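Local coordinates for protein pseudoperoxidase (Leishmania major, PDB 5VIA) that binds heme b within a peroxidase-family fold but, as a pseudoperoxidase, probably lacks the ordinary peroxide-driven chemistry of that family, at residues K11-R16 with Y80-T85; W113-S118 with K283-Y288; E151-L156 with R186-L191; L156-V161 with Y181-R186. All blocks are in the same frame, centred on the assembly; numbering follows the deposited sequence.

Contact 1: K11-R16 with Y80-T85; sequences KPKYAR and YPASST
Tyr14 and Tyr80 use the same first rotation, each with CG anti to its own carbonyl carbon and beside the backbone N (chi1 -47° and -58°), and this carries the Tyr80 side chain over one face of the Tyr14 ring. The pair is edge-to-face, or T-shaped: the edge of Tyr80 is directed at the face of Tyr14, with centroids 5.0 Å apart and planes at 72°. Tyr80 CD1 does most of the touching, 3.6 Å from Tyr14 CG and displaced toward the rim of the ring. Beside it, Tyr80 CB adds a CH-pi contact 4.1 Å from the Tyr14 centroid. Lys13 CG occupies the opposite face of Tyr14, which is therefore sandwiched between its own neighbour and the partner segment. In the helical peroxidase fold this is a surface meeting of two connections: the N-terminal lead-in to helix 16-29 and the link from helix 67-79 to helix 85-99. The hydroxyl of Tyr80 reaches helix 16-29, where it bonds to Ser22. On the exposed side, Lys13 CD comes within 3.7 Å of Ala82 CB. The link turns back at Pro81 and Ala82, with a weak bond of 3.5 Å from Ser83 N to Tyr80 O. Past the turn, Ser83 OG donates to Ser84 O at 3.0 Å, and Ser84 OG caps the start of helix 85-99 by accepting from Asp87 N.

Contact 2: W113-S118 with K283-Y288; sequences WGRNDS and KRLRPY
Trp113 and Arg286 make the tight part of this contact, where backbone and side chains join the same two residues. Trp113 N donates to Arg286 O at 3.0 Å, and Arg286 N returns a bond of 2.8 Å to Trp113 O; both donors lie in the acceptor's carbonyl plane. The two side chains emerge on the same face. With CG set between the backbone N and the carbonyl carbon (chi1 66°), the indole lies under the extended arginine. Arg286 CB sits over the five-membered ring, 4.0 Å from its centroid, while the guanidinium covers the six-membered ring in a cation-pi contact, CZ 4.4 Å from that centroid and the planes 42° apart. Its NH1 comes nearest the indole, toward the rim at CZ3. This is a hydrogen-bonded pair of a very short antiparallel sheet, strand 112-113 against strand 286-287, by which the C-terminal tail rejoins the segment after helix 105-109. Gly114 takes a positive phi (100°), and its CA lies 3.5 Å from Arg286 NH1. Leu285 CD2 packs on Arg115 CG at 3.8 Å, and Leu285 CD1 lies over one face of the Arg115 guanidinium, which is held by Arg112 O and by a salt bridge to Asp87. Toward Asn116 and Lys283 the segments part and both residues are exposed. There a water accepts from Asn116 N and lies 2.8 Å from Lys283 O, which competes with Asn116 OD1 and further acceptors for its protons.

Contact 3: E151-L156 with R186-L191; sequences ECVALL and RYYQFL. With HEM (protoporphyrin IX containing Fe), chain B.
Leu156 and Tyr187 meet on the proximal side of the heme in this peroxidase fold, where helix 149-155 runs toward the iron-binding His159 and is crossed by helix 186-194. Within the two segments the helix axes are nearly perpendicular (88°) and come no closer than 11.5 Å, a gap filled by side chains. Leu156 spans it from partner to heme. Its CB lies 3.8 Å from Tyr187 CE2. CG, anti to the carbonyl carbon (chi1 -74°), is the fork: CD1 turns to the phenol, 4.0 Å from Tyr187 OH, and CD2 turns to the porphyrin, 3.9 Å from the heme meso carbon CHC. The backbone of Leu156 joins in as well, its carbonyl O standing 3.6 Å above the centre of the Tyr187 ring, whose other face carries Leu191 CG. Tyr187 OH itself is bonded to Glu243. The preceding residue puts Leu155 CG against the heme vinyl carbon CBC, so both leucines line the cofactor pocket. Tyr188 grips the helix end differently. Its CE1 packs on Val153 CG1 at 3.9 Å, and its buried hydroxyl donates to Val153 O. That oxygen serves two donors from opposite faces of its carbonyl plane: Leu156 N at 3.2 Å, and Tyr188 OH at 2.7 Å and tilted 29° from the plane.

Contact 4: L156-V161 with Y181-R186; sequences LACHSV and YTLNNR. With HEM (protoporphyrin IX containing Fe), chain B.
The imidazole of His159, whose own turn packs on Leu183, meets the heme with its edge: the porphyrin carbon C1B lies in the imidazole plane, and NE2 binds the iron at 2.3 Å. The ring of His176 stacks on it, and Glu243 bonds to ND1. Cys158 SG lies 3.5 Å from the heme vinyl carbon CAC. On the side away from the heme, the 3-10 turn 157-160 packs against the loop 181-186. Ser160 OG, folded back over its own backbone (chi1 68°), donates to Ala157 O at 2.6 Å, nearly in line with the C=O, and accepts a weak bond from Asn184 N at 3.4 Å. Val161 CG1 packs on Leu183 CB at 3.7 Å and Cys158 SG on Leu183 CD1 at 4.2 Å, while Leu183 CD2 lies close to Ala157 O. A water links the backbones, 2.7 Å from Ser160 O, to which it probably donates, and accepting from Thr182 N. Asn184 OD1 takes the N-H of Arg186 in an Asx turn that leads into helix 186-194. Because Cys60 supplies the iron's other axial ligand, both axial positions are filled by protein, consistent with a pseudoperoxidase that leaves peroxide no vacant coordination site.

How the contacts relate
From the N terminus, contact 1 closes first, returning the link after helix 67-79 to the lead-in of helix 16-29. Contact 2 opens only afterwards and closes the longest loop, bringing the C-terminal tail back to strand 112-113. Within that loop lies contact 3, joining helices 149-155 and 186-194, and within contact 3 lies contact 4, which folds the intervening proximal segment on itself; no loops cross. Contacts 1 and 2 adjoin at the surface, through Ser84 OG with Arg115 O and Thr85 N with Asp117 OD2. Contacts 3 and 4 share Leu156 and Arg186, and both touch the heme; the centres of contacts 4 and 2 lie about 28 Å apart.

Contact 1: K11-R16 with Y80-T85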
# COMPACT_ATOMS: atom_id res chain seq x y z
N LYS A 11 11.75 -23.03 -13.28
CA LYS A 11 12.56 -22.29 -14.24
C LYS A 11 11.99 -20.90 -14.55
O LYS A 11 11.39 -20.70 -15.60
CB LYS A 11 12.63 -23.10 -15.55
CG LYS A 11 13.56 -22.55 -16.63
CD LYS A 11 13.12 -23.03 -18.01
CE LYS A 11 14.13 -22.63 -19.08
NZ LYS A 11 15.46 -23.25 -18.83
N PRO A 12 12.17 -19.95 -13.62
CA PRO A 12 11.98 -18.56 -14.06
C PRO A 12 13.07 -18.22 -15.08
O PRO A 12 14.16 -18.77 -14.98
CB PRO A 12 12.18 -17.75 -12.76
CG PRO A 12 12.86 -18.69 -11.80
CD PRO A 12 12.39 -20.06 -12.17
N LYS A 13 12.77 -17.36 -16.05
CA LYS A 13 13.76 -17.00 -17.06
C LYS A 13 14.79 -16.04 -16.46
O LYS A 13 15.96 -16.06 -16.83
CB LYS A 13 13.08 -16.35 -18.27
CG LYS A 13 14.05 -16.02 -19.40
CD LYS A 13 13.32 -15.52 -20.64
CE LYS A 13 14.07 -15.90 -21.90
NZ LYS A 13 15.50 -15.47 -21.82
N TYR A 14 14.34 -15.23 -15.52
CA TYR A 14 15.17 -14.18 -14.93
C TYR A 14 15.40 -14.39 -13.44
O TYR A 14 14.68 -15.14 -12.78
CB TYR A 14 14.51 -12.82 -15.13
CG TYR A 14 14.03 -12.59 -16.53
CD1 TYR A 14 14.93 -12.45 -17.57
CD2 TYR A 14 12.67 -12.52 -16.82
CE1 TYR A 14 14.50 -12.25 -18.87
CE2 TYR A 14 12.23 -12.31 -18.10
CZ TYR A 14 13.15 -12.18 -19.13
OH TYR A 14 12.72 -11.97 -20.42
N ALA A 15 16.42 -13.71 -12.92
CA ALA A 15 16.65 -13.64 -11.49
C ALA A 15 15.78 -12.54 -10.91
O ALA A 15 15.74 -11.43 -11.45
CB ALA A 15 18.11 -13.37 -11.20
N ARG A 16 15.09 -12.83 -9.81
CA ARG A 16 14.18 -11.88 -9.18
C ARG A 16 14.89 -10.61 -8.68
O ARG A 16 14.27 -9.55 -8.60
CB ARG A 16 13.41 -12.55 -8.04
CG ARG A 16 14.30 -13.09 -6.92
CD ARG A 16 13.53 -13.94 -5.92
NE ARG A 16 14.45 -14.62 -5.01
CZ ARG A 16 14.09 -15.57 -4.15
NH1 ARG A 16 12.82 -15.95 -4.07
NH2 ARG A 16 15.00 -16.13 -3.37
N TYR A 80 12.11 -7.15 -19.17
CA TYR A 80 11.91 -8.56 -18.84
C TYR A 80 10.66 -9.16 -19.51
O TYR A 80 9.69 -9.49 -18.84
CB TYR A 80 11.85 -8.75 -17.31
CG TYR A 80 13.10 -8.25 -16.62
CD1 TYR A 80 14.27 -9.01 -16.62
CD2 TYR A 80 13.13 -7.02 -15.98
CE1 TYR A 80 15.41 -8.56 -16.00
CE2 TYR A 80 14.27 -6.56 -15.36
CZ TYR A 80 15.41 -7.34 -15.37
OH TYR A 80 16.56 -6.89 -14.75
N PRO A 81 10.71 -9.33 -20.84
CA PRO A 81 9.61 -10.02 -21.53
C PRO A 81 9.60 -11.47 -21.05
O PRO A 81 10.52 -11.83 -20.32
CB PRO A 81 10.04 -9.95 -23.00
CG PRO A 81 11.52 -9.92 -22.95
CD PRO A 81 11.86 -9.10 -21.74
N ALA A 82 8.60 -12.27 -21.40
CA ALA A 82 8.53 -13.66 -20.91
C ALA A 82 8.20 -13.79 -19.43
O ALA A 82 7.90 -14.88 -18.95
CB ALA A 82 9.80 -14.47 -21.26
N SER A 83 8.29 -12.69 -18.69
CA SER A 83 7.73 -12.66 -17.34
C SER A 83 6.30 -12.17 -17.44
O SER A 83 5.97 -11.40 -18.33
CB SER A 83 8.53 -11.72 -16.44
OG SER A 83 7.86 -11.54 -15.21
N SER A 84 5.44 -12.62 -16.53
CA SER A 84 4.10 -12.08 -16.48
C SER A 84 4.17 -10.68 -15.88
O SER A 84 5.06 -10.37 -15.07
CB SER A 84 3.17 -12.97 -15.64
OG SER A 84 3.37 -12.76 -14.25
N THR A 85 3.24 -9.82 -16.29
CA THR A 85 3.18 -8.44 -15.80
C THR A 85 2.83 -8.40 -14.31
O THR A 85 3.30 -7.52 -13.58
CB THR A 85 2.18 -7.62 -16.64
OG1 THR A 85 2.76 -7.37 -17.93
CG2 THR A 85 1.90 -6.28 -16.00

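Contact 2: W113-S118 with K283-Y288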
# COMPACT_ATOMS: atom_id res chain seq x y z
N TRP A 113 6.60 -17.19 -7.99
CA TRP A 113 6.36 -16.70 -9.34
C TRP A 113 5.22 -17.45 -10.02
O TRP A 113 4.70 -18.43 -9.49
CB TRP A 113 7.65 -16.77 -10.17
CG TRP A 113 8.17 -18.15 -10.44
CD1 TRP A 113 8.84 -18.97 -9.58
CD2 TRP A 113 8.09 -18.87 -11.69
NE1 TRP A 113 9.17 -20.16 -10.20
CE2 TRP A 113 8.72 -20.11 -11.49
CE3 TRP A 113 7.56 -18.57 -12.94
CZ2 TRP A 113 8.82 -21.07 -12.51
CZ3 TRP A 113 7.66 -19.52 -13.96
CH2 TRP A 113 8.29 -20.75 -13.74
N GLY A 114 4.83 -16.99 -11.20
CA GLY A 114 3.79 -17.65 -11.96
C GLY A 114 2.43 -16.99 -11.85
O GLY A 114 1.42 -17.61 -12.20
N ARG A 115 2.39 -15.76 -11.35
CA ARG A 115 1.13 -15.00 -11.32
C ARG A 115 0.60 -14.88 -12.74
O ARG A 115 1.30 -14.36 -13.62
CB ARG A 115 1.34 -13.60 -10.73
CG ARG A 115 1.54 -13.57 -9.22
CD ARG A 115 2.05 -12.20 -8.74
NE ARG A 115 2.41 -12.27 -7.33
CZ ARG A 115 3.54 -12.82 -6.88
NH1 ARG A 115 4.43 -13.30 -7.73
NH2 ARG A 115 3.78 -12.88 -5.58
N ASN A 116 -0.61 -15.39 -12.97
CA ASN A 116 -1.24 -15.34 -14.28
C ASN A 116 -1.72 -13.94 -14.61
O ASN A 116 -2.46 -13.34 -13.82
CB ASN A 116 -2.44 -16.29 -14.34
CG ASN A 116 -2.04 -17.74 -14.56
OD1 ASN A 116 -2.30 -18.60 -13.72
ND2 ASN A 116 -1.42 -18.02 -15.70
N ASP A 117 -1.31 -13.42 -15.75
CA ASP A 117 -1.94 -12.23 -16.29
C ASP A 117 -3.29 -12.69 -16.79
O ASP A 117 -3.47 -12.95 -17.98
CB ASP A 117 -1.11 -11.62 -17.43
CG ASP A 117 0.16 -10.97 -16.94
OD1 ASP A 117 0.22 -10.61 -15.75
OD2 ASP A 117 1.10 -10.82 -17.76
N SER A 118 -4.24 -12.83 -15.88
CA SER A 118 -5.57 -13.23 -16.28
C SER A 118 -6.32 -12.01 -16.82
O SER A 118 -5.94 -10.85 -16.60
CB SER A 118 -6.34 -13.91 -15.14
OG SER A 118 -6.61 -13.00 -14.08
N LYS A 283 -3.61 -18.39 -8.19
CA LYS A 283 -3.50 -19.84 -8.05
C LYS A 283 -2.23 -20.43 -8.64
O LYS A 283 -1.66 -19.91 -9.60
CB LYS A 283 -4.71 -20.52 -8.68
CG LYS A 283 -6.01 -20.22 -7.96
CD LYS A 283 -7.16 -20.83 -8.72
CE LYS A 283 -8.48 -20.55 -8.03
NZ LYS A 283 -9.58 -21.23 -8.75
N ARG A 284 -1.79 -21.54 -8.05
CA ARG A 284 -0.66 -22.31 -8.55
C ARG A 284 0.60 -21.46 -8.69
O ARG A 284 1.29 -21.51 -9.71
CB ARG A 284 -1.01 -23.01 -9.87
CG ARG A 284 -2.05 -24.15 -9.72
CD ARG A 284 -2.51 -24.73 -11.06
NE ARG A 284 -3.38 -23.80 -11.77
CZ ARG A 284 -4.69 -23.68 -11.56
NH1 ARG A 284 -5.29 -24.44 -10.65
NH2 ARG A 284 -5.40 -22.80 -12.26
N LEU A 285 0.88 -20.66 -7.66
CA LEU A 285 2.15 -19.95 -7.58
C LEU A 285 3.28 -20.95 -7.34
O LEU A 285 3.10 -21.96 -6.65
CB LEU A 285 2.12 -18.88 -6.49
CG LEU A 285 1.19 -17.70 -6.77
CD1 LEU A 285 1.39 -16.58 -5.77
CD2 LEU A 285 1.37 -17.18 -8.19
N ARG A 286 4.44 -20.68 -7.92
CA ARG A 286 5.53 -21.65 -7.89
C ARG A 286 6.69 -21.18 -7.02
O ARG A 286 7.10 -20.02 -7.09
CB ARG A 286 6.00 -21.96 -9.31
CG ARG A 286 4.89 -22.46 -10.22
CD ARG A 286 5.45 -23.13 -11.46
NE ARG A 286 4.56 -23.01 -12.62
CZ ARG A 286 4.38 -21.88 -13.30
NH1 ARG A 286 5.01 -20.77 -12.93
NH2 ARG A 286 3.56 -21.85 -14.34
N PRO A 287 7.21 -22.09 -6.18
CA PRO A 287 8.40 -21.78 -5.39
C PRO A 287 9.56 -21.41 -6.30
O PRO A 287 9.76 -22.03 -7.34
CB PRO A 287 8.68 -23.09 -4.66
CG PRO A 287 7.32 -23.70 -4.50
CD PRO A 287 6.60 -23.37 -5.79
N TYR A 288 10.30 -20.37 -5.92
CA TYR A 288 11.36 -19.83 -6.76
C TYR A 288 12.59 -20.72 -6.76
O TYR A 288 12.92 -21.36 -5.76
CB TYR A 288 11.72 -18.42 -6.29
CG TYR A 288 12.78 -17.70 -7.10
CD1 TYR A 288 12.43 -16.93 -8.21
CD2 TYR A 288 14.12 -17.77 -6.75
CE1 TYR A 288 13.38 -16.27 -8.94
CE2 TYR A 288 15.08 -17.11 -7.49
CZ TYR A 288 14.71 -16.36 -8.58
OH TYR A 288 15.67 -15.70 -9.31
O HOH W 1 -1.57 -17.45 -10.95

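Contact 3: E151-L156 with R186-L191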
# COMPACT_ATOMS: atom_id res chain seq x y z
N GLU A 151 -1.29 -9.03 11.15
CA GLU A 151 -0.83 -8.77 9.79
C GLU A 151 -1.53 -7.55 9.19
O GLU A 151 -0.89 -6.73 8.52
CB GLU A 151 -1.03 -10.01 8.91
CG GLU A 151 0.02 -11.12 9.16
CD GLU A 151 -0.40 -12.48 8.62
OE1 GLU A 151 -1.61 -12.71 8.39
OE2 GLU A 151 0.49 -13.35 8.44
N CYS A 152 -2.84 -7.41 9.44
CA CYS A 152 -3.57 -6.24 8.93
C CYS A 152 -2.94 -4.96 9.43
O CYS A 152 -2.66 -4.03 8.65
CB CYS A 152 -5.03 -6.28 9.39
SG CYS A 152 -6.04 -7.57 8.65
N VAL A 153 -2.72 -4.91 10.74
CA VAL A 153 -2.18 -3.71 11.39
C VAL A 153 -0.76 -3.45 10.92
O VAL A 153 -0.36 -2.29 10.69
CB VAL A 153 -2.23 -3.86 12.92
CG1 VAL A 153 -1.48 -2.73 13.62
CG2 VAL A 153 -3.68 -3.94 13.39
N ALA A 154 0.01 -4.52 10.73
CA ALA A 154 1.39 -4.41 10.27
C ALA A 154 1.47 -3.78 8.88
O ALA A 154 2.44 -3.07 8.55
CB ALA A 154 2.06 -5.79 10.28
N LEU A 155 0.47 -4.05 8.06
CA LEU A 155 0.49 -3.61 6.67
C LEU A 155 0.33 -2.10 6.59
O LEU A 155 0.80 -1.47 5.64
CB LEU A 155 -0.63 -4.30 5.91
CG LEU A 155 -0.53 -4.63 4.42
CD1 LEU A 155 0.89 -5.07 3.97
CD2 LEU A 155 -1.55 -5.72 4.14
N LEU A 156 -0.34 -1.52 7.58
CA LEU A 156 -0.64 -0.08 7.51
C LEU A 156 0.59 0.82 7.71
O LEU A 156 0.52 2.03 7.45
CB LEU A 156 -1.80 0.29 8.44
CG LEU A 156 -3.17 -0.16 7.91
CD1 LEU A 156 -4.25 0.08 8.93
CD2 LEU A 156 -3.53 0.58 6.62
N ARG A 186 7.28 4.01 12.45
CA ARG A 186 7.03 5.36 12.94
C ARG A 186 5.54 5.70 12.86
O ARG A 186 5.02 6.46 13.66
CB ARG A 186 7.86 6.39 12.17
CG ARG A 186 7.99 7.72 12.90
CD ARG A 186 9.04 8.65 12.27
NE ARG A 186 8.79 10.03 12.68
CZ ARG A 186 7.89 10.82 12.10
NH1 ARG A 186 7.18 10.37 11.07
NH2 ARG A 186 7.69 12.04 12.55
N TYR A 187 4.86 5.11 11.87
CA TYR A 187 3.41 5.25 11.70
C TYR A 187 2.66 5.06 13.02
O TYR A 187 1.84 5.90 13.42
CB TYR A 187 2.94 4.23 10.65
CG TYR A 187 1.44 4.06 10.55
CD1 TYR A 187 0.65 4.97 9.85
CD2 TYR A 187 0.82 2.96 11.13
CE1 TYR A 187 -0.74 4.80 9.76
CE2 TYR A 187 -0.56 2.78 11.05
CZ TYR A 187 -1.33 3.70 10.36
OH TYR A 187 -2.70 3.51 10.28
N TYR A 188 2.95 3.96 13.71
CA TYR A 188 2.28 3.65 14.98
C TYR A 188 2.60 4.67 16.06
O TYR A 188 1.73 5.07 16.84
CB TYR A 188 2.69 2.25 15.44
CG TYR A 188 2.55 1.25 14.33
CD1 TYR A 188 1.30 0.86 13.89
CD2 TYR A 188 3.67 0.74 13.68
CE1 TYR A 188 1.16 -0.03 12.85
CE2 TYR A 188 3.54 -0.15 12.64
CZ TYR A 188 2.28 -0.53 12.22
OH TYR A 188 2.13 -1.41 11.18
N GLN A 189 3.87 5.08 16.11
CA GLN A 189 4.31 6.04 17.11
C GLN A 189 3.62 7.37 16.85
O GLN A 189 3.21 8.06 17.78
CB GLN A 189 5.83 6.20 17.05
CG GLN A 189 6.60 4.89 17.30
CD GLN A 189 8.08 4.99 17.00
OE1 GLN A 189 8.54 5.96 16.40
NE2 GLN A 189 8.84 3.98 17.41
N PHE A 190 3.48 7.71 15.57
CA PHE A 190 2.87 8.98 15.17
C PHE A 190 1.39 9.04 15.55
O PHE A 190 0.94 10.02 16.15
CB PHE A 190 3.04 9.21 13.66
CG PHE A 190 2.58 10.56 13.20
CD1 PHE A 190 3.46 11.64 13.19
CD2 PHE A 190 1.27 10.76 12.79
CE1 PHE A 190 3.04 12.88 12.77
CE2 PHE A 190 0.85 12.00 12.37
CZ PHE A 190 1.73 13.06 12.36
N LEU A 191 0.64 7.99 15.20
CA LEU A 191 -0.78 7.91 15.53
C LEU A 191 -1.03 8.07 17.03
O LEU A 191 -1.85 8.89 17.44
CB LEU A 191 -1.40 6.59 15.05
CG LEU A 191 -1.58 6.39 13.54
CD1 LEU A 191 -2.48 5.20 13.27
CD2 LEU A 191 -2.13 7.62 12.86
CHA HEM B . -1.54 6.42 0.33
CHB HEM B . -5.66 5.66 2.80
CHC HEM B . -4.55 0.93 2.88
CHD HEM B . -0.11 1.83 1.08
C1A HEM B . -2.76 6.59 0.92
C2A HEM B . -3.54 7.81 0.87
C3A HEM B . -4.67 7.61 1.54
C4A HEM B . -4.66 6.24 2.05
CMA HEM B . -5.79 8.64 1.75
CAA HEM B . -3.12 9.09 0.12
CBA HEM B . -3.40 8.76 -1.36
CGA HEM B . -3.05 9.89 -2.30
O1A HEM B . -3.67 10.98 -2.18
O2A HEM B . -2.18 9.70 -3.19
C1B HEM B . -5.76 4.30 3.04
C2B HEM B . -6.82 3.61 3.73
C3B HEM B . -6.54 2.30 3.74
C4B HEM B . -5.25 2.11 3.09
CMB HEM B . -8.07 4.28 4.30
CAB HEM B . -7.46 1.23 4.39
CBB HEM B . -7.49 -0.04 3.97
C1C HEM B . -3.26 0.75 2.42
C2C HEM B . -2.53 -0.52 2.34
C3C HEM B . -1.29 -0.25 1.83
C4C HEM B . -1.22 1.18 1.58
CMC HEM B . -3.12 -1.89 2.77
CAC HEM B . -0.09 -1.16 1.49
CBC HEM B . -0.13 -2.50 1.53
C1D HEM B . -0.06 3.15 0.72
C2D HEM B . 1.10 3.83 0.17
C3D HEM B . 0.65 5.27 -0.06
C4D HEM B . -0.73 5.31 0.37
CMD HEM B . 2.49 3.22 -0.12
CAD HEM B . 1.50 6.42 -0.66
CBD HEM B . 1.30 6.31 -2.18
CGD HEM B . 2.04 7.40 -2.92
O1D HEM B . 1.80 7.56 -4.16
O2D HEM B . 2.85 8.10 -2.28
NA HEM B . -3.48 5.65 1.65
NB HEM B . -4.81 3.37 2.67
NC HEM B . -2.42 1.77 1.94
ND HEM B . -1.11 4.06 0.84
FE HEM B . -3.00 3.73 1.73

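Contact 4: L156-V161 with Y181-R186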
# COMPACT_ATOMS: atom_id res chain seq x y z
N LEU A 156 -0.34 -1.52 7.58
CA LEU A 156 -0.64 -0.08 7.51
C LEU A 156 0.59 0.82 7.71
O LEU A 156 0.52 2.03 7.45
CB LEU A 156 -1.80 0.29 8.44
CG LEU A 156 -3.17 -0.16 7.91
CD1 LEU A 156 -4.25 0.08 8.93
CD2 LEU A 156 -3.53 0.58 6.62
N ALA A 157 1.72 0.24 8.13
CA ALA A 157 2.95 1.02 8.22
C ALA A 157 3.47 1.46 6.86
O ALA A 157 4.43 2.25 6.79
CB ALA A 157 4.02 0.26 8.95
N CYS A 158 2.86 0.97 5.78
CA CYS A 158 3.16 1.54 4.46
C CYS A 158 2.77 3.01 4.42
O CYS A 158 3.26 3.75 3.58
CB CYS A 158 2.44 0.80 3.33
SG CYS A 158 3.08 -0.88 3.03
N HIS A 159 1.90 3.44 5.33
CA HIS A 159 1.54 4.86 5.42
C HIS A 159 2.65 5.73 6.02
O HIS A 159 2.52 6.96 6.11
CB HIS A 159 0.26 5.02 6.23
CG HIS A 159 -0.98 4.69 5.46
ND1 HIS A 159 -2.23 4.65 6.03
CD2 HIS A 159 -1.15 4.38 4.15
CE1 HIS A 159 -3.13 4.35 5.11
NE2 HIS A 159 -2.50 4.18 3.97
N SER A 160 3.74 5.10 6.42
CA SER A 160 4.88 5.86 6.92
C SER A 160 5.69 6.44 5.75
O SER A 160 6.58 7.26 5.97
CB SER A 160 5.75 4.98 7.81
OG SER A 160 6.36 3.98 7.03
N VAL A 161 5.38 6.03 4.52
CA VAL A 161 6.02 6.61 3.33
C VAL A 161 4.98 7.18 2.37
O VAL A 161 3.77 6.98 2.56
CB VAL A 161 6.87 5.57 2.56
CG1 VAL A 161 8.04 5.07 3.41
CG2 VAL A 161 6.01 4.40 2.11
N TYR A 181 10.16 8.98 3.22
CA TYR A 181 11.17 8.11 2.61
C TYR A 181 11.70 6.93 3.43
O TYR A 181 12.59 6.23 2.95
CB TYR A 181 12.33 8.95 2.05
CG TYR A 181 11.89 9.94 0.99
CD1 TYR A 181 11.30 9.50 -0.20
CD2 TYR A 181 12.07 11.30 1.17
CE1 TYR A 181 10.91 10.40 -1.18
CE2 TYR A 181 11.69 12.20 0.19
CZ TYR A 181 11.10 11.75 -0.97
OH TYR A 181 10.72 12.65 -1.94
N THR A 182 11.16 6.69 4.62
CA THR A 182 11.58 5.52 5.42
C THR A 182 10.37 4.68 5.84
O THR A 182 9.51 5.16 6.59
CB THR A 182 12.40 5.92 6.66
OG1 THR A 182 13.51 6.73 6.25
CG2 THR A 182 12.94 4.71 7.37
N LEU A 183 10.30 3.44 5.36
CA LEU A 183 9.17 2.58 5.72
C LEU A 183 9.51 1.81 6.99
O LEU A 183 10.16 0.77 6.94
CB LEU A 183 8.80 1.63 4.57
CG LEU A 183 7.36 1.10 4.50
CD1 LEU A 183 7.12 0.28 3.24
CD2 LEU A 183 6.98 0.29 5.74
N ASN A 184 9.08 2.35 8.12
CA ASN A 184 9.28 1.68 9.40
C ASN A 184 8.06 1.84 10.30
O ASN A 184 6.98 2.22 9.83
CB ASN A 184 10.55 2.18 10.09
CG ASN A 184 10.49 3.66 10.43
OD1 ASN A 184 9.42 4.28 10.40
ND2 ASN A 184 11.65 4.23 10.74
N ASN A 185 8.23 1.57 11.59
CA ASN A 185 7.10 1.58 12.53
C ASN A 185 6.78 2.96 13.09
O ASN A 185 6.07 3.08 14.09
CB ASN A 185 7.38 0.61 13.68
CG ASN A 185 8.58 1.01 14.50
OD1 ASN A 185 9.49 1.67 14.00
ND2 ASN A 185 8.60 0.61 15.77
N ARG A 186 7.28 4.01 12.45
CA ARG A 186 7.03 5.36 12.94
C ARG A 186 5.54 5.70 12.86
O ARG A 186 5.02 6.46 13.66
CB ARG A 186 7.86 6.39 12.17
CG ARG A 186 7.99 7.72 12.90
CD ARG A 186 9.04 8.65 12.27
NE ARG A 186 8.79 10.03 12.68
CZ ARG A 186 7.89 10.82 12.10
NH1 ARG A 186 7.18 10.37 11.07
NH2 ARG A 186 7.69 12.04 12.55
CHA HEM B . -1.54 6.42 0.33
CHB HEM B . -5.66 5.66 2.80
CHC HEM B . -4.55 0.93 2.88
CHD HEM B . -0.11 1.83 1.08
C1A HEM B . -2.76 6.59 0.92
C2A HEM B . -3.54 7.81 0.87
C3A HEM B . -4.67 7.61 1.54
C4A HEM B . -4.66 6.24 2.05
CMA HEM B . -5.79 8.64 1.75
CAA HEM B . -3.12 9.09 0.12
CBA HEM B . -3.40 8.76 -1.36
CGA HEM B . -3.05 9.89 -2.30
O1A HEM B . -3.67 10.98 -2.18
O2A HEM B . -2.18 9.70 -3.19
C1B HEM B . -5.76 4.30 3.04
C2B HEM B . -6.82 3.61 3.73
C3B HEM B . -6.54 2.30 3.74
C4B HEM B . -5.25 2.11 3.09
CMB HEM B . -8.07 4.28 4.30
CAB HEM B . -7.46 1.23 4.39
CBB HEM B . -7.49 -0.04 3.97
C1C HEM B . -3.26 0.75 2.42
C2C HEM B . -2.53 -0.52 2.34
C3C HEM B . -1.29 -0.25 1.83
C4C HEM B . -1.22 1.18 1.58
CMC HEM B . -3.12 -1.89 2.77
CAC HEM B . -0.09 -1.16 1.49
CBC HEM B . -0.13 -2.50 1.53
C1D HEM B . -0.06 3.15 0.72
C2D HEM B . 1.10 3.83 0.17
C3D HEM B . 0.65 5.27 -0.06
C4D HEM B . -0.73 5.31 0.37
CMD HEM B . 2.49 3.22 -0.12
CAD HEM B . 1.50 6.42 -0.66
CBD HEM B . 1.30 6.31 -2.18
CGD HEM B . 2.04 7.40 -2.92
O1D HEM B . 1.80 7.56 -4.16
O2D HEM B . 2.85 8.10 -2.28
NA HEM B . -3.48 5.65 1.65
NB HEM B . -4.81 3.37 2.67
NC HEM B . -2.42 1.77 1.94
ND HEM B . -1.11 4.06 0.84
FE HEM B . -3.00 3.73 1.73
O HOH W 2 9.20 7.93 6.33